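Local coordinates for protein beta-agarase D (Zobellia galactanivorans, PDB 4ASM) that hydrolyses the beta-1,4 linkages between beta-D-galactose and 3,6-anhydro-L-galactose in agarose, cutting at random with retention of the anomeric configuration through its GH16 catalytic domain, at residues 154-159 and 315-320; 189-194 and 306-311. One frame throughout, in Å; residues are numbered along the deposited sequence.

Interaction 1: 154-159 and 315-320; sequences SPDDTQ and FSKEMD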
loop_
_atom_site.group_PDB
_atom_site.type_symbol
_atom_site.label_atom_id
_atom_site.label_comp_id
_atom_site.label_asym_id
_atom_site.label_seq_id
_atom_site.Cartn_x
_atom_site.Cartn_y
_atom_site.Cartn_z
ATOM N N SER A 154 2.422 -11.014 -3.563
ATOM C CA SER A 154 3.008 -12.265 -4.061
ATOM C C SER A 154 2.501 -12.517 -5.487
ATOM O O SER A 154 1.370 -12.150 -5.810
ATOM C CB SER A 154 2.706 -13.440 -3.116
ATOM O OG SER A 154 1.336 -13.766 -3.116
ATOM N N PRO A 155 3.354 -13.083 -6.356
ATOM C CA PRO A 155 2.913 -13.401 -7.730
ATOM C C PRO A 155 1.581 -14.162 -7.813
ATOM O O PRO A 155 0.821 -13.967 -8.757
ATOM C CB PRO A 155 4.072 -14.253 -8.265
ATOM C CG PRO A 155 5.260 -13.698 -7.578
ATOM C CD PRO A 155 4.796 -13.317 -6.174
ATOM N N ASP A 156 1.302 -15.031 -6.835
ATOM C CA ASP A 156 0.054 -15.805 -6.882
ATOM C C ASP A 156 -1.148 -15.094 -6.265
ATOM O O ASP A 156 -2.237 -15.660 -6.158
ATOM C CB ASP A 156 0.250 -17.204 -6.278
ATOM C CG ASP A 156 0.265 -17.215 -4.749
ATOM O OD1 ASP A 156 0.165 -16.148 -4.087
ATOM O OD2 ASP A 156 0.390 -18.332 -4.205
ATOM N N ASP A 157 -0.945 -13.832 -5.865
ATOM C CA ASP A 157 -2.033 -12.940 -5.422
ATOM C C ASP A 157 -2.659 -13.347 -4.062
ATOM O O ASP A 157 -3.741 -12.869 -3.726
ATOM C CB ASP A 157 -3.140 -12.781 -6.490
ATOM C CG ASP A 157 -2.662 -12.066 -7.737
ATOM O OD1 ASP A 157 -1.693 -11.283 -7.648
ATOM O OD2 ASP A 157 -3.290 -12.287 -8.805
ATOM N N THR A 158 -1.974 -14.188 -3.284
ATOM C CA THR A 158 -2.532 -14.603 -1.972
ATOM C C THR A 158 -2.039 -13.770 -0.778
ATOM O O THR A 158 -2.697 -13.713 0.248
ATOM C CB THR A 158 -2.261 -16.095 -1.657
ATOM O OG1 THR A 158 -0.859 -16.350 -1.595
ATOM C CG2 THR A 158 -2.902 -17.003 -2.719
ATOM N N GLN A 159 -0.853 -13.178 -0.895
ATOM C CA GLN A 159 -0.237 -12.510 0.249
ATOM C C GLN A 159 0.237 -11.140 -0.166
ATOM O O GLN A 159 0.891 -10.997 -1.199
ATOM C CB GLN A 159 0.930 -13.326 0.796
ATOM C CG GLN A 159 0.543 -14.751 1.265
ATOM C CD GLN A 159 1.693 -15.561 1.862
ATOM O OE1 GLN A 159 1.591 -16.804 2.000
ATOM N NE2 GLN A 159 2.766 -14.907 2.216
ATOM N N PHE A 315 3.014 -14.747 6.811
ATOM C CA PHE A 315 3.545 -14.501 5.488
ATOM C C PHE A 315 4.597 -15.571 5.195
ATOM O O PHE A 315 5.329 -16.024 6.088
ATOM C CB PHE A 315 4.148 -13.101 5.425
ATOM C CG PHE A 315 3.158 -11.999 5.700
ATOM C CD1 PHE A 315 2.135 -11.716 4.785
ATOM C CD2 PHE A 315 3.245 -11.241 6.866
ATOM C CE1 PHE A 315 1.219 -10.698 5.030
ATOM C CE2 PHE A 315 2.322 -10.207 7.131
ATOM C CZ PHE A 315 1.294 -9.945 6.190
ATOM N N SER A 316 4.667 -15.994 3.950
ATOM C CA SER A 316 5.587 -17.064 3.612
ATOM C C SER A 316 6.112 -16.961 2.192
ATOM O O SER A 316 6.915 -17.796 1.779
ATOM C CB SER A 316 4.899 -18.420 3.812
ATOM O OG SER A 316 3.759 -18.562 2.987
ATOM N N LYS A 317 5.652 -15.959 1.438
ATOM C CA LYS A 317 5.974 -15.889 0.009
ATOM C C LYS A 317 6.687 -14.601 -0.371
ATOM O O LYS A 317 6.329 -13.510 0.114
ATOM C CB LYS A 317 4.703 -16.042 -0.825
ATOM C CG LYS A 317 4.095 -17.454 -0.705
ATOM C CD LYS A 317 2.674 -17.538 -1.252
ATOM C CE LYS A 317 2.162 -18.978 -1.197
ATOM N NZ LYS A 317 0.742 -19.078 -1.634
ATOM N N GLU A 318 7.694 -14.715 -1.236
ATOM C CA GLU A 318 8.299 -13.532 -1.850
ATOM C C GLU A 318 7.230 -12.715 -2.592
ATOM O O GLU A 318 6.215 -13.247 -3.083
ATOM C CB GLU A 318 9.468 -13.870 -2.793
ATOM C CG GLU A 318 9.048 -14.609 -4.046
ATOM C CD GLU A 318 10.182 -14.860 -5.024
ATOM O OE1 GLU A 318 11.313 -14.399 -4.773
ATOM O OE2 GLU A 318 9.892 -15.512 -6.055
ATOM N N MET A 319 7.489 -11.416 -2.684
ATOM C CA MET A 319 6.513 -10.466 -3.201
ATOM C C MET A 319 7.088 -9.511 -4.247
ATOM O O MET A 319 8.267 -9.164 -4.202
ATOM C CB MET A 319 5.915 -9.659 -2.046
ATOM C CG MET A 319 5.156 -10.535 -1.059
ATOM S SD MET A 319 4.337 -9.515 0.177
ATOM C CE MET A 319 3.766 -10.843 1.255
ATOM N N ASP A 320 6.250 -9.141 -5.216
ATOM C CA ASP A 320 6.561 -8.074 -6.159
ATOM C C ASP A 320 6.305 -6.716 -5.540
ATOM O O ASP A 320 5.282 -6.507 -4.879
ATOM C CB ASP A 320 5.662 -8.189 -7.393
ATOM C CG ASP A 320 5.857 -9.507 -8.134
ATOM O OD1 ASP A 320 7.026 -9.854 -8.410
ATOM O OD2 ASP A 320 4.850 -10.171 -8.444
#
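Lys317 reaches across to Asp156 and Thr158, and its NZ makes two polar contacts. Its aliphatic chain runs extended and crosses both partners, and the extended side chain of Gln159, at about a right angle. NZ forms a salt bridge with Asp156 OD2 at 2.7 Å, on the syn lone pair of that oxygen, and a longer hydrogen bond to Thr158 OG1 at 3.2 Å.

The carboxylate is held from its other oxygen. Asp156 OD1 accepts from Ser154 OG on the anti side and Thr158 OG1 on the syn side, tilted 30° and 24° from the carboxylate plane, and from Thr158 N above that plane, closing an Asx turn that overlaps the end of the type I turn Ser154–Asp157. With three donors on one oxygen and the lysine on the other, the carboxylate probably has little freedom to rotate and is likely stabilised as the anion.

Apolar and C-H···O contacts lie beside it. Ser154 CA makes a C-H···O contact with Glu318 O at 3.5 Å. The methyl CE of Met319 touches Gln159 CB at 3.8 Å. Asp320 OD2, 3.7 Å from Pro155 CG, is hydrogen-bonded to His61, and OD1 forms a salt bridge with Arg128.

In this GH16 domain, 154-159 is a beta-hairpin turn, closed by Ser154 N to Gln159 O, between strand 147-153 and strand 159-166, which bears the probable nucleophile Glu160; the opposing loop enters strand 320-326, antiparallel to 147-153.

Interaction 2: 189-194 and 306-311; sequences VFIRPP and FNYLNN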
loop_
_atom_site.group_PDB
_atom_site.type_symbol
_atom_site.label_atom_id
_atom_site.label_comp_id
_atom_site.label_asym_id
_atom_site.label_seq_id
_atom_site.Cartn_x
_atom_site.Cartn_y
_atom_site.Cartn_z
ATOM N N VAL A 189 -4.467 -10.570 3.088
ATOM C CA VAL A 189 -4.372 -11.992 2.767
ATOM C C VAL A 189 -5.642 -12.396 2.018
ATOM O O VAL A 189 -6.733 -11.910 2.326
ATOM C CB VAL A 189 -4.084 -12.910 4.017
ATOM C CG1 VAL A 189 -2.721 -12.572 4.621
ATOM C CG2 VAL A 189 -5.211 -12.853 5.078
ATOM N N PHE A 190 -5.488 -13.300 1.046
ATOM C CA PHE A 190 -6.617 -13.701 0.178
ATOM C C PHE A 190 -6.767 -15.198 0.090
ATOM O O PHE A 190 -5.784 -15.919 0.070
ATOM C CB PHE A 190 -6.405 -13.229 -1.269
ATOM C CG PHE A 190 -6.292 -11.732 -1.431
ATOM C CD1 PHE A 190 -7.421 -10.954 -1.654
ATOM C CD2 PHE A 190 -5.034 -11.118 -1.409
ATOM C CE1 PHE A 190 -7.295 -9.549 -1.813
ATOM C CE2 PHE A 190 -4.910 -9.748 -1.583
ATOM C CZ PHE A 190 -6.040 -8.974 -1.784
ATOM N N ILE A 191 -8.016 -15.638 -0.021
ATOM C CA ILE A 191 -8.297 -16.886 -0.726
ATOM C C ILE A 191 -8.652 -16.485 -2.152
ATOM O O ILE A 191 -9.473 -15.601 -2.368
ATOM C CB ILE A 191 -9.482 -17.670 -0.128
ATOM C CG1 ILE A 191 -9.322 -17.825 1.376
ATOM C CG2 ILE A 191 -9.562 -19.063 -0.785
ATOM C CD1 ILE A 191 -10.376 -18.753 2.033
ATOM N N ARG A 192 -8.003 -17.129 -3.119
ATOM C CA ARG A 192 -8.257 -16.856 -4.526
ATOM C C ARG A 192 -9.568 -17.508 -4.953
ATOM O O ARG A 192 -10.031 -18.432 -4.280
ATOM C CB ARG A 192 -7.125 -17.407 -5.410
ATOM C CG ARG A 192 -5.694 -16.973 -5.092
ATOM C CD ARG A 192 -5.576 -15.477 -4.969
ATOM N NE ARG A 192 -6.193 -14.804 -6.106
ATOM C CZ ARG A 192 -6.555 -13.527 -6.117
ATOM N NH1 ARG A 192 -6.358 -12.746 -5.051
ATOM N NH2 ARG A 192 -7.126 -13.034 -7.208
ATOM N N PRO A 193 -10.164 -17.043 -6.065
ATOM C CA PRO A 193 -11.295 -17.801 -6.604
ATOM C C PRO A 193 -10.916 -19.272 -6.738
ATOM O O PRO A 193 -9.755 -19.582 -7.034
ATOM C CB PRO A 193 -11.488 -17.180 -7.982
ATOM C CG PRO A 193 -11.090 -15.749 -7.781
ATOM C CD PRO A 193 -9.877 -15.852 -6.890
ATOM N N PRO A 194 -11.894 -20.179 -6.576
ATOM C CA PRO A 194 -13.340 -19.924 -6.469
ATOM C C PRO A 194 -13.875 -19.331 -5.161
ATOM O O PRO A 194 -14.882 -18.598 -5.186
ATOM C CB PRO A 194 -13.953 -21.312 -6.695
ATOM C CG PRO A 194 -12.884 -22.297 -6.299
ATOM C CD PRO A 194 -11.568 -21.621 -6.592
ATOM N N PHE A 306 -8.787 -15.317 9.919
ATOM C CA PHE A 306 -9.738 -16.319 9.394
ATOM C C PHE A 306 -9.085 -17.492 8.642
ATOM O O PHE A 306 -9.787 -18.265 7.988
ATOM C CB PHE A 306 -10.816 -15.625 8.566
ATOM C CG PHE A 306 -11.396 -14.425 9.244
ATOM C CD1 PHE A 306 -11.931 -14.536 10.524
ATOM C CD2 PHE A 306 -11.381 -13.180 8.635
ATOM C CE1 PHE A 306 -12.457 -13.415 11.190
ATOM C CE2 PHE A 306 -11.912 -12.052 9.293
ATOM C CZ PHE A 306 -12.470 -12.180 10.563
ATOM N N ASN A 307 -7.765 -17.606 8.748
ATOM C CA ASN A 307 -7.023 -18.756 8.225
ATOM C C ASN A 307 -7.123 -18.887 6.716
ATOM O O ASN A 307 -7.144 -20.006 6.169
ATOM C CB ASN A 307 -7.488 -20.050 8.909
ATOM C CG ASN A 307 -6.502 -21.176 8.737
ATOM O OD1 ASN A 307 -5.294 -20.960 8.703
ATOM N ND2 ASN A 307 -7.014 -22.404 8.612
ATOM N N TYR A 308 -7.161 -17.746 6.031
ATOM C CA TYR A 308 -7.273 -17.744 4.565
ATOM C C TYR A 308 -6.073 -18.432 3.905
ATOM O O TYR A 308 -6.208 -19.043 2.829
ATOM C CB TYR A 308 -7.376 -16.307 4.040
ATOM C CG TYR A 308 -8.687 -15.609 4.318
ATOM C CD1 TYR A 308 -9.765 -16.277 4.919
ATOM C CD2 TYR A 308 -8.846 -14.253 4.004
ATOM C CE1 TYR A 308 -10.969 -15.601 5.185
ATOM C CE2 TYR A 308 -10.005 -13.587 4.257
ATOM C CZ TYR A 308 -11.084 -14.250 4.852
ATOM O OH TYR A 308 -12.222 -13.523 5.084
ATOM N N LEU A 309 -4.899 -18.322 4.521
ATOM C CA LEU A 309 -3.657 -18.865 3.947
ATOM C C LEU A 309 -3.457 -20.342 4.275
ATOM O O LEU A 309 -2.597 -21.019 3.667
ATOM C CB LEU A 309 -2.427 -18.059 4.396
ATOM C CG LEU A 309 -2.460 -16.556 4.088
ATOM C CD1 LEU A 309 -1.168 -15.913 4.545
ATOM C CD2 LEU A 309 -2.714 -16.297 2.579
ATOM N N ASN A 310 -4.224 -20.820 5.257
ATOM C CA ASN A 310 -4.062 -22.178 5.791
ATOM C C ASN A 310 -2.590 -22.569 5.976
ATOM O O ASN A 310 -2.168 -23.666 5.573
ATOM C CB ASN A 310 -4.786 -23.200 4.901
ATOM C CG ASN A 310 -5.005 -24.520 5.612
ATOM O OD1 ASN A 310 -5.137 -24.563 6.833
ATOM N ND2 ASN A 310 -5.040 -25.606 4.846
ATOM N N ASN A 311 -1.801 -21.683 6.583
ATOM C CA ASN A 311 -0.356 -21.869 6.624
ATOM C C ASN A 311 0.279 -21.522 7.965
ATOM O O ASN A 311 1.492 -21.309 8.042
ATOM C CB ASN A 311 0.317 -21.065 5.482
ATOM C CG ASN A 311 0.452 -19.578 5.793
ATOM O OD1 ASN A 311 -0.171 -19.072 6.732
ATOM N ND2 ASN A 311 1.240 -18.869 4.996
HETATM O O HOH W 1 -5.067 -18.524 0.264
#
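The end of strand 183-191 passes the loop 306-311 with Ile191 and Tyr308 as the nearest residues, their CA atoms 5.5 Å apart, and one water joins the two backbones by donating to Phe190 O at 2.7 Å and to Tyr308 O at 2.9 Å.

Tyr308 is the main side chain on the loop. CG anti to the carbonyl carbon (chi1 -72°) helps turn the ring's CD2 edge to Val189 O, which meets it in plane, 3.6 Å from Tyr308 CD2. Ile191 crosses the tyrosine at about a right angle: its CG1 sits 3.6 Å from Tyr308 CB, and its CD1 touches CD1 of the ring.

In the beta-jelly-roll (sandwich) fold of this GH16 catalytic domain, strand 183-191 pairs antiparallel with 159-166, the strand that holds Glu160 and Glu165, the probable nucleophile and proton donor. Phe190, its CB directed away from the loop, packs on Glu160, and Arg192 just beyond the strand is a probable substrate-binding residue.

Leu309 extends the apolar patch, setting CD1 3.7 Å from Val189 CG1 while its CD2 faces Val189 CB. Replacing Tyr308 with an alanine would probably leave Val189 O without its ring edge and Ile191 CD1 without the ring carbon it rests on, opening a gap beside the strand. Asp304 accepts from the backbone nitrogens of Tyr308 and Leu309, one carboxylate oxygen to each.

Interaction 1 is the more buried of the two, with five of its eleven touching residues buried, whereas interaction 2 is a surface contact with one of five. The chemistry differs: interaction 1 has a salt bridge at its partly exposed edge, beside buried residues such as Ser154, Gln159 and Met319, while interaction 2 joins apolar side chains and one bridging water. Both use the same long excursion between helix 291-297 and strand 320-326, at different points, against the hairpin turn before strand 159-166 and the end of strand 183-191, which pairs with it. They touch directly: Thr158 O lies 2.9 Å from Phe190 N in a probable hydrogen bond, and their centres are 12 Å apart.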